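Local coordinates for protein acetamidase (Bacillus halodurans, PDB 2II1) that probably hydrolyses carbon-nitrogen bonds other than peptide bonds in linear amides, and binds calcium ions, at residues 9-14 with 56-62; 131-137 with 152-158; 180-185 with 197-203. All coordinates share one frame; numbering follows the deposited sequence.

Overall arrangement
All three contacts reach one curled mixed sheet, with strand 176-184 between strands 60-67 and 131-136. Contact 1 lies towards the periphery, partly buried, and joins an N-terminal strand to strand 60-67 by backbone bonds, with an aromatic ring set against a loop. Contact 2, close to the centre of the chain, and contact 3 are buried and carry metal. The glycine-rich pairing of 131-137 with 152-158 supplies an asparagine and an aspartate to one calcium ion; 180-185 and 197-203 hold the second, and Asp182 links the two. Contact 3 also adds an aliphatic cluster, whereas contact 2 relies chiefly on backbone bonds and water.

Contact 1: residues 9-14 with 56-62; sequences NTIFFM and RVNPATG
Ala60 O takes two donors from the opposing strand: Ile11 N at 2.8 Å, nearly straight and in the carbonyl plane, and the CA-H of Thr10, whose CA lies 3.1 Å from Ala60 O. Ala60 N answers to Ile11 O at 3.0 Å, completing the hydrogen-bonded antiparallel pair, and a weak bond from Gly62 N to Asn9 O extends the pairing past Thr10 and Thr61. Phe12 leaves this strand and lays its ring along the loop 56-59. With CG anti to the carbonyl carbon (chi1 -66°), the ring brings CE1 to 3.7 Å from Pro59 CB, while Val57 O approaches CD1 at 3.2 Å, at the ring edge and near its plane. Replacing Phe12 with an alanine would probably leave the Pro59 ring and the 56-58 backbone without their aromatic neighbour and open a gap there. On the face of Ile11 and Ala60, the bent selenomethionine Met14 sets CE 4.0 Å from Ala60 CB. Thr61 turns to the other face, its OG1 bonded to Glu33 O. Strand 60-67 thus lies between strands 10-11 and 176-184, with Ile11, Met14 and Ala60 all touching Ala179 of the latter.

Contact 2: residues 131-137 with 152-158; sequences MIGVIGT and HGGNLDT. With CA (calcium ion), chain E.
Packing is tight where Gly136 meets Gly153 in an antiparallel non-hydrogen-bonded pair, their CA atoms 4.3 Å apart. A beta carbon on either glycine would collide with the opposing backbone; without one the two segments can close on each other. Beside this pair, Gly154 N reaches Ile135 O at 2.8 Å, coming from well above the carbonyl plane, and Thr137 N bonds His152 O along a straighter path (161°). The His152 side chain slides past Thr137 in the opposite direction, its ring presenting an edge to Thr137 O, a buried carbonyl without a hydrogen-bonding partner in the model. Packing is looser between Ile135 CG2 and Leu156 CD1, 4.4 Å apart; at the Met131 end a water joins the two backbones, donating to Ile132 O and Gly133 O and accepting from Thr158 N. Gly133 O is also held by Asp157 N, at 3.1 Å on a lone pair, and weakly by Leu156 N. The Asp157 beta carbon sets out away from the opposing segment, but its carboxylate swings back toward Gly133, OD1 lying 3.4 Å from Gly133 CA, where a side chain would clash. Asn155 is extended at chi1 (-159°); its OD1 passes Val134 CG2 and binds the calcium ion at 2.3 Å, while ND2 bonds Gly147 O. Both carboxylate oxygens of Asp157 bind the same ion, Asn278 ND2 holds OD2, and two waters and Asp182 complete this half of a two-calcium site.

Contact 3: residues 180-185 with 197-203; sequences LGDLHA and VEIAGTV. With CA (calcium ion), chain F; CA (calcium ion), chain E.
Metal binding dominates one end, where Asp182, His184 and Glu198 converge on the calcium ion of chain F. His184 NE2 binds it at 2.1 Å and Glu198 clasps it with both oxygens, OE2 also accepting from Gly196 N; the carboxylate stands almost perpendicular (89°) to the imidazole, whose edge faces OE1. The Asp182 and Glu198 carboxylates are instead nearly coplanar, and Asp182 OD1 comes within 2.9 Å of Glu198 OE1 because both bind the metal. A chi1 of -173° swings the Asp182 carboxylate opposite its own N and between two ions: OD1 binds this one, OD2 the calcium ion of chain E at 2.4 Å. A water also bridges the ions. In the backbone, Ala185 N reaches Val197 O at 3.0 Å in the carbonyl plane, and Ile199 N reaches Leu183 O at 3.2 Å from above it. Further along, a water accepting from Leu183 N donates to Ile199 O. Apolar contacts lie at both ends: Ala185 CB packs on Val197 and Ile199, and at the far end Leu183 CD2 rests 3.7 Å from Val203 CG2, CD1 by Gly201 CA, while Leu180 covers Val203 too. Strand 28-34 packs on Leu180 and Leu183, Ile132 of strand 131-136 on Leu183 and Val203, and strand 107-114 on Ala185, Val197 and Ile199.

Contact 1: residues 9-14 with 56-62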
loop_
_atom_site.group_PDB
_atom_site.type_symbol
_atom_site.label_atom_id
_atom_site.label_comp_id
_atom_site.label_asym_id
_atom_site.label_seq_id
_atom_site.Cartn_x
_atom_site.Cartn_y
_atom_site.Cartn_z
ATOM N N ASN A 9 17.659 28.606 -9.907
ATOM C CA ASN A 9 18.111 28.576 -8.532
ATOM C C ASN A 9 17.790 27.226 -7.899
ATOM O O ASN A 9 16.717 27.050 -7.296
ATOM C CB ASN A 9 17.401 29.678 -7.746
ATOM C CG ASN A 9 17.729 31.050 -8.255
ATOM O OD1 ASN A 9 16.840 31.874 -8.476
ATOM N ND2 ASN A 9 19.009 31.304 -8.467
ATOM N N THR A 10 18.701 26.268 -8.048
ATOM C CA THR A 10 18.418 24.918 -7.578
ATOM C C THR A 10 19.473 24.459 -6.581
ATOM O O THR A 10 20.624 24.897 -6.637
ATOM C CB THR A 10 18.256 23.882 -8.737
ATOM O OG1 THR A 10 19.502 23.720 -9.426
ATOM C CG2 THR A 10 17.151 24.289 -9.715
ATOM N N ILE A 11 19.042 23.610 -5.645
ATOM C CA ILE A 11 19.911 22.977 -4.657
ATOM C C ILE A 11 19.828 21.442 -4.793
ATOM O O ILE A 11 18.831 20.913 -5.240
ATOM C CB ILE A 11 19.556 23.449 -3.209
ATOM C CG1 ILE A 11 18.075 23.208 -2.884
ATOM C CG2 ILE A 11 19.909 24.944 -3.051
ATOM C CD1 ILE A 11 17.691 23.329 -1.413
ATOM N N PHE A 12 20.886 20.738 -4.406
ATOM C CA PHE A 12 20.930 19.277 -4.494
ATOM C C PHE A 12 20.917 18.612 -3.135
ATOM O O PHE A 12 20.779 17.369 -3.051
ATOM C CB PHE A 12 22.137 18.854 -5.323
ATOM C CG PHE A 12 22.023 19.289 -6.744
ATOM C CD1 PHE A 12 21.170 18.630 -7.596
ATOM C CD2 PHE A 12 22.708 20.419 -7.215
ATOM C CE1 PHE A 12 21.002 19.055 -8.901
ATOM C CE2 PHE A 12 22.545 20.851 -8.535
ATOM C CZ PHE A 12 21.690 20.171 -9.370
ATOM N N PHE A 13 20.999 19.436 -2.089
ATOM C CA PHE A 13 20.977 18.973 -0.709
ATOM C C PHE A 13 20.058 19.859 0.095
ATOM O O PHE A 13 20.043 21.092 -0.085
ATOM C CB PHE A 13 22.352 19.064 -0.059
ATOM C CG PHE A 13 23.352 18.077 -0.582
ATOM C CD1 PHE A 13 23.980 18.281 -1.798
ATOM C CD2 PHE A 13 23.678 16.945 0.148
ATOM C CE1 PHE A 13 24.899 17.367 -2.275
ATOM C CE2 PHE A 13 24.588 16.033 -0.338
ATOM C CZ PHE A 13 25.195 16.247 -1.545
HETATM N N MSE A 14 19.327 19.224 1.009
HETATM C CA MSE A 14 18.503 19.917 1.993
HETATM C C MSE A 14 19.457 20.268 3.122
HETATM O O MSE A 14 19.932 19.386 3.840
HETATM C CB MSE A 14 17.360 18.999 2.464
HETATM C CG MSE A 14 16.405 18.573 1.350
HETATM SE SE MSE A 14 14.902 19.822 1.046
HETATM C CE MSE A 14 14.462 19.354 -0.903
ATOM N N ARG A 56 24.143 16.324 -10.783
ATOM C CA ARG A 56 23.076 17.250 -11.147
ATOM C C ARG A 56 21.696 16.603 -11.189
ATOM O O ARG A 56 20.755 17.171 -11.717
ATOM C CB ARG A 56 23.399 17.895 -12.485
ATOM C CG ARG A 56 24.539 18.881 -12.419
ATOM C CD ARG A 56 24.882 19.332 -13.819
ATOM N NE ARG A 56 23.769 20.066 -14.417
ATOM C CZ ARG A 56 23.517 20.145 -15.716
ATOM N NH1 ARG A 56 24.290 19.522 -16.602
ATOM N NH2 ARG A 56 22.470 20.855 -16.125
ATOM N N VAL A 57 21.585 15.419 -10.609
ATOM C CA VAL A 57 20.315 14.729 -10.476
ATOM C C VAL A 57 19.633 15.214 -9.189
ATOM O O VAL A 57 20.293 15.609 -8.230
ATOM C CB VAL A 57 20.533 13.187 -10.467
ATOM C CG1 VAL A 57 19.244 12.450 -10.120
ATOM C CG2 VAL A 57 21.098 12.725 -11.832
ATOM N N ASN A 58 18.307 15.191 -9.187
ATOM C CA ASN A 58 17.502 15.610 -8.052
ATOM C C ASN A 58 17.708 17.096 -7.703
ATOM O O ASN A 58 18.083 17.439 -6.566
ATOM C CB ASN A 58 17.741 14.674 -6.849
ATOM C CG ASN A 58 16.877 13.427 -6.896
ATOM O OD1 ASN A 58 15.668 13.508 -7.140
ATOM N ND2 ASN A 58 17.486 12.270 -6.664
ATOM N N PRO A 59 17.471 17.988 -8.685
ATOM C CA PRO A 59 17.441 19.403 -8.383
ATOM C C PRO A 59 16.138 19.810 -7.700
ATOM O O PRO A 59 15.057 19.348 -8.088
ATOM C CB PRO A 59 17.559 20.045 -9.762
ATOM C CG PRO A 59 16.905 19.056 -10.673
ATOM C CD PRO A 59 17.276 17.731 -10.124
ATOM N N ALA A 60 16.249 20.660 -6.684
ATOM C CA ALA A 60 15.104 21.268 -6.041
ATOM C C ALA A 60 15.197 22.793 -6.206
ATOM O O ALA A 60 16.259 23.361 -6.015
ATOM C CB ALA A 60 15.064 20.883 -4.577
ATOM N N THR A 61 14.093 23.434 -6.605
ATOM C CA THR A 61 13.997 24.892 -6.643
ATOM C C THR A 61 13.801 25.402 -5.207
ATOM O O THR A 61 12.963 24.887 -4.478
ATOM C CB THR A 61 12.838 25.357 -7.557
ATOM O OG1 THR A 61 13.068 24.897 -8.902
ATOM C CG2 THR A 61 12.684 26.888 -7.534
ATOM N N GLY A 62 14.595 26.393 -4.813
ATOM C CA GLY A 62 14.631 26.876 -3.435
ATOM C C GLY A 62 16.063 27.201 -3.044
ATOM O O GLY A 62 16.952 27.190 -3.903
#

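Contact 2: residues 131-137 with 152-158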
loop_
_atom_site.group_PDB
_atom_site.type_symbol
_atom_site.label_atom_id
_atom_site.label_comp_id
_atom_site.label_asym_id
_atom_site.label_seq_id
_atom_site.Cartn_x
_atom_site.Cartn_y
_atom_site.Cartn_z
HETATM N N MSE A 131 2.162 15.223 -9.735
HETATM C CA MSE A 131 2.506 15.143 -8.326
HETATM C C MSE A 131 3.907 15.714 -8.104
HETATM O O MSE A 131 4.679 15.866 -9.048
HETATM C CB MSE A 131 2.441 13.695 -7.864
HETATM C CG MSE A 131 3.181 12.748 -8.799
HETATM SE SE MSE A 131 3.866 11.093 -7.984
HETATM C CE MSE A 131 5.177 11.795 -6.554
ATOM N N ILE A 132 4.228 16.034 -6.852
ATOM C CA ILE A 132 5.557 16.470 -6.464
ATOM C C ILE A 132 6.337 15.348 -5.732
ATOM O O ILE A 132 5.912 14.872 -4.664
ATOM C CB ILE A 132 5.480 17.670 -5.469
ATOM C CG1 ILE A 132 4.656 18.814 -6.012
ATOM C CG2 ILE A 132 6.860 18.203 -5.160
ATOM C CD1 ILE A 132 4.214 19.763 -4.912
ATOM N N GLY A 133 7.507 14.995 -6.253
ATOM C CA GLY A 133 8.291 13.904 -5.682
ATOM C C GLY A 133 9.211 14.305 -4.534
ATOM O O GLY A 133 9.414 13.533 -3.592
ATOM N N VAL A 134 9.809 15.476 -4.650
ATOM C CA VAL A 134 10.774 16.000 -3.693
ATOM C C VAL A 134 10.203 17.291 -3.152
ATOM O O VAL A 134 10.039 18.259 -3.893
ATOM C CB VAL A 134 12.161 16.278 -4.329
ATOM C CG1 VAL A 134 13.013 17.145 -3.412
ATOM C CG2 VAL A 134 12.864 14.980 -4.649
ATOM N N ILE A 135 9.840 17.263 -1.875
ATOM C CA ILE A 135 9.442 18.452 -1.150
ATOM C C ILE A 135 10.003 18.341 0.273
ATOM O O ILE A 135 9.805 17.335 0.924
ATOM C CB ILE A 135 7.899 18.611 -1.144
ATOM C CG1 ILE A 135 7.510 20.007 -0.615
ATOM C CG2 ILE A 135 7.239 17.491 -0.360
ATOM C CD1 ILE A 135 6.071 20.361 -0.824
ATOM N N GLY A 136 10.706 19.371 0.756
ATOM C CA GLY A 136 11.321 19.288 2.065
ATOM C C GLY A 136 11.802 20.604 2.623
ATOM O O GLY A 136 11.924 21.602 1.889
ATOM N N THR A 137 12.017 20.601 3.939
ATOM C CA THR A 137 12.642 21.710 4.669
ATOM C C THR A 137 14.066 21.284 5.088
ATOM O O THR A 137 14.452 20.119 4.916
ATOM C CB THR A 137 11.776 22.105 5.894
ATOM O OG1 THR A 137 11.615 20.983 6.774
ATOM C CG2 THR A 137 10.389 22.604 5.431
ATOM N N HIS A 152 12.328 15.617 7.500
ATOM C CA HIS A 152 12.222 16.923 6.827
ATOM C C HIS A 152 11.480 16.865 5.495
ATOM O O HIS A 152 11.196 17.909 4.888
ATOM C CB HIS A 152 13.642 17.476 6.540
ATOM C CG HIS A 152 14.418 16.656 5.546
ATOM N ND1 HIS A 152 14.823 15.369 5.815
ATOM C CD2 HIS A 152 14.825 16.919 4.281
ATOM C CE1 HIS A 152 15.434 14.867 4.753
ATOM N NE2 HIS A 152 15.447 15.784 3.807
ATOM N N GLY A 153 11.193 15.653 5.024
ATOM C CA GLY A 153 10.609 15.423 3.689
ATOM C C GLY A 153 11.698 14.900 2.762
ATOM O O GLY A 153 12.301 13.857 3.030
ATOM N N GLY A 154 11.964 15.642 1.693
ATOM C CA GLY A 154 12.891 15.211 0.661
ATOM C C GLY A 154 12.235 14.270 -0.347
ATOM O O GLY A 154 11.066 14.461 -0.698
ATOM N N ASN A 155 12.965 13.229 -0.751
ATOM C CA ASN A 155 12.573 12.325 -1.838
ATOM C C ASN A 155 11.506 11.297 -1.395
ATOM O O ASN A 155 11.784 10.104 -1.213
ATOM C CB ASN A 155 13.811 11.650 -2.389
ATOM C CG ASN A 155 13.621 11.127 -3.776
ATOM O OD1 ASN A 155 12.601 11.389 -4.445
ATOM N ND2 ASN A 155 14.590 10.355 -4.224
ATOM N N LEU A 156 10.293 11.814 -1.186
ATOM C CA LEU A 156 9.178 11.044 -0.595
ATOM C C LEU A 156 8.465 10.193 -1.638
ATOM O O LEU A 156 7.857 9.176 -1.290
ATOM C CB LEU A 156 8.146 12.003 0.063
ATOM C CG LEU A 156 8.550 12.765 1.338
ATOM C CD1 LEU A 156 7.499 13.736 1.853
ATOM C CD2 LEU A 156 8.914 11.811 2.476
ATOM N N ASP A 157 8.524 10.630 -2.906
ATOM C CA ASP A 157 7.771 10.012 -3.996
ATOM C C ASP A 157 6.404 9.462 -3.573
ATOM O O ASP A 157 6.107 8.272 -3.716
ATOM C CB ASP A 157 8.643 8.983 -4.729
ATOM C CG ASP A 157 9.815 9.631 -5.440
ATOM O OD1 ASP A 157 9.678 10.799 -5.874
ATOM O OD2 ASP A 157 10.870 8.989 -5.577
ATOM N N THR A 158 5.569 10.378 -3.077
ATOM C CA THR A 158 4.237 10.076 -2.557
ATOM C C THR A 158 3.232 10.685 -3.517
ATOM O O THR A 158 3.191 11.914 -3.711
ATOM C CB THR A 158 4.111 10.614 -1.084
ATOM O OG1 THR A 158 4.995 9.865 -0.248
ATOM C CG2 THR A 158 2.706 10.515 -0.513
HETATM CA CA CA E . 12.007 10.837 -6.642
HETATM O O HOH W 1 6.497 13.053 -2.806
HETATM O O HOH W 2 13.522 9.053 -6.550
HETATM O O HOH W 3 11.577 10.017 -8.916
#

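Contact 3: residues 180-185 with 197-203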
loop_
_atom_site.group_PDB
_atom_site.type_symbol
_atom_site.label_atom_id
_atom_site.label_comp_id
_atom_site.label_asym_id
_atom_site.label_seq_id
_atom_site.Cartn_x
_atom_site.Cartn_y
_atom_site.Cartn_z
ATOM N N LEU A 180 11.552 22.369 -3.544
ATOM C CA LEU A 180 10.766 21.298 -4.133
ATOM C C LEU A 180 11.143 21.062 -5.568
ATOM O O LEU A 180 11.767 21.901 -6.206
ATOM C CB LEU A 180 9.259 21.523 -3.978
ATOM C CG LEU A 180 8.552 22.560 -4.847
ATOM C CD1 LEU A 180 8.445 22.108 -6.318
ATOM C CD2 LEU A 180 7.204 22.838 -4.244
ATOM N N GLY A 181 10.776 19.890 -6.054
ATOM C CA GLY A 181 11.251 19.436 -7.337
ATOM C C GLY A 181 10.658 18.103 -7.707
ATOM O O GLY A 181 9.701 17.630 -7.086
ATOM N N ASP A 182 11.237 17.507 -8.735
ATOM C CA ASP A 182 10.953 16.131 -9.089
ATOM C C ASP A 182 9.483 15.871 -9.305
ATOM O O ASP A 182 8.899 14.989 -8.651
ATOM C CB ASP A 182 11.493 15.200 -8.006
ATOM C CG ASP A 182 11.398 13.752 -8.384
ATOM O OD1 ASP A 182 11.663 13.444 -9.558
ATOM O OD2 ASP A 182 11.066 12.897 -7.524
ATOM N N LEU A 183 8.908 16.605 -10.253
ATOM C CA LEU A 183 7.515 16.455 -10.634
ATOM C C LEU A 183 7.358 15.221 -11.521
ATOM O O LEU A 183 8.296 14.860 -12.234
ATOM C CB LEU A 183 7.034 17.698 -11.381
ATOM C CG LEU A 183 7.163 19.065 -10.710
ATOM C CD1 LEU A 183 6.430 20.131 -11.549
ATOM C CD2 LEU A 183 6.629 19.048 -9.277
ATOM N N HIS A 184 6.183 14.576 -11.445
ATOM C CA HIS A 184 5.835 13.436 -12.296
ATOM C C HIS A 184 4.486 13.672 -12.910
ATOM O O HIS A 184 3.609 14.280 -12.300
ATOM C CB HIS A 184 5.775 12.115 -11.547
ATOM C CG HIS A 184 7.047 11.773 -10.843
ATOM N ND1 HIS A 184 7.077 11.156 -9.610
ATOM C CD2 HIS A 184 8.337 11.991 -11.184
ATOM C CE1 HIS A 184 8.334 10.990 -9.234
ATOM N NE2 HIS A 184 9.119 11.500 -10.166
ATOM N N ALA A 185 4.349 13.162 -14.123
ATOM C CA ALA A 185 3.121 13.227 -14.878
ATOM C C ALA A 185 2.263 11.995 -14.532
ATOM O O ALA A 185 1.035 11.991 -14.703
ATOM C CB ALA A 185 3.469 13.289 -16.362
ATOM N N VAL A 197 6.957 9.058 -14.415
ATOM C CA VAL A 197 7.157 9.722 -15.681
ATOM C C VAL A 197 7.761 11.068 -15.278
ATOM O O VAL A 197 7.056 11.920 -14.776
ATOM C CB VAL A 197 5.841 9.913 -16.475
ATOM C CG1 VAL A 197 6.115 10.626 -17.794
ATOM C CG2 VAL A 197 5.181 8.554 -16.708
ATOM N N GLU A 198 9.062 11.230 -15.467
ATOM C CA GLU A 198 9.798 12.410 -14.970
ATOM C C GLU A 198 9.575 13.603 -15.892
ATOM O O GLU A 198 9.741 13.478 -17.113
ATOM C CB GLU A 198 11.284 12.117 -14.904
ATOM C CG GLU A 198 11.638 10.859 -14.127
ATOM C CD GLU A 198 11.357 10.996 -12.646
ATOM O OE1 GLU A 198 11.303 12.132 -12.117
ATOM O OE2 GLU A 198 11.164 9.967 -11.995
ATOM N N ILE A 199 9.251 14.760 -15.306
ATOM C CA ILE A 199 8.892 15.949 -16.078
ATOM C C ILE A 199 9.125 17.277 -15.331
ATOM O O ILE A 199 9.038 17.327 -14.127
ATOM C CB ILE A 199 7.407 15.847 -16.529
ATOM C CG1 ILE A 199 7.140 16.712 -17.767
ATOM C CG2 ILE A 199 6.437 16.140 -15.366
ATOM C CD1 ILE A 199 5.858 16.380 -18.445
ATOM N N ALA A 200 9.427 18.334 -16.077
ATOM C CA ALA A 200 9.526 19.675 -15.529
ATOM C C ALA A 200 8.163 20.352 -15.521
ATOM O O ALA A 200 7.214 19.945 -16.198
ATOM C CB ALA A 200 10.480 20.516 -16.343
ATOM N N GLY A 201 8.093 21.416 -14.749
ATOM C CA GLY A 201 6.873 22.154 -14.610
ATOM C C GLY A 201 6.919 23.258 -13.584
ATOM O O GLY A 201 7.991 23.753 -13.213
ATOM N N THR A 202 5.723 23.652 -13.144
ATOM C CA THR A 202 5.550 24.770 -12.241
ATOM C C THR A 202 4.539 24.421 -11.143
ATOM O O THR A 202 3.450 23.907 -11.413
ATOM C CB THR A 202 5.026 25.999 -13.014
ATOM O OG1 THR A 202 5.927 26.309 -14.083
ATOM C CG2 THR A 202 4.878 27.188 -12.091
ATOM N N VAL A 203 4.907 24.687 -9.895
ATOM C CA VAL A 203 4.019 24.394 -8.786
ATOM C C VAL A 203 3.572 25.723 -8.230
ATOM O O VAL A 203 4.391 26.638 -8.093
ATOM C CB VAL A 203 4.703 23.528 -7.695
ATOM C CG1 VAL A 203 3.842 23.464 -6.454
ATOM C CG2 VAL A 203 4.940 22.150 -8.205
HETATM CA CA CA F . 11.247 11.497 -10.176
HETATM CA CA CA E . 12.007 10.837 -6.642
HETATM O O HOH W 4 10.179 18.798 -12.032
HETATM O O HOH W 5 11.148 14.981 -12.572
HETATM O O HOH W 2 13.522 9.053 -6.550
HETATM O O HOH W 3 11.577 10.017 -8.916
#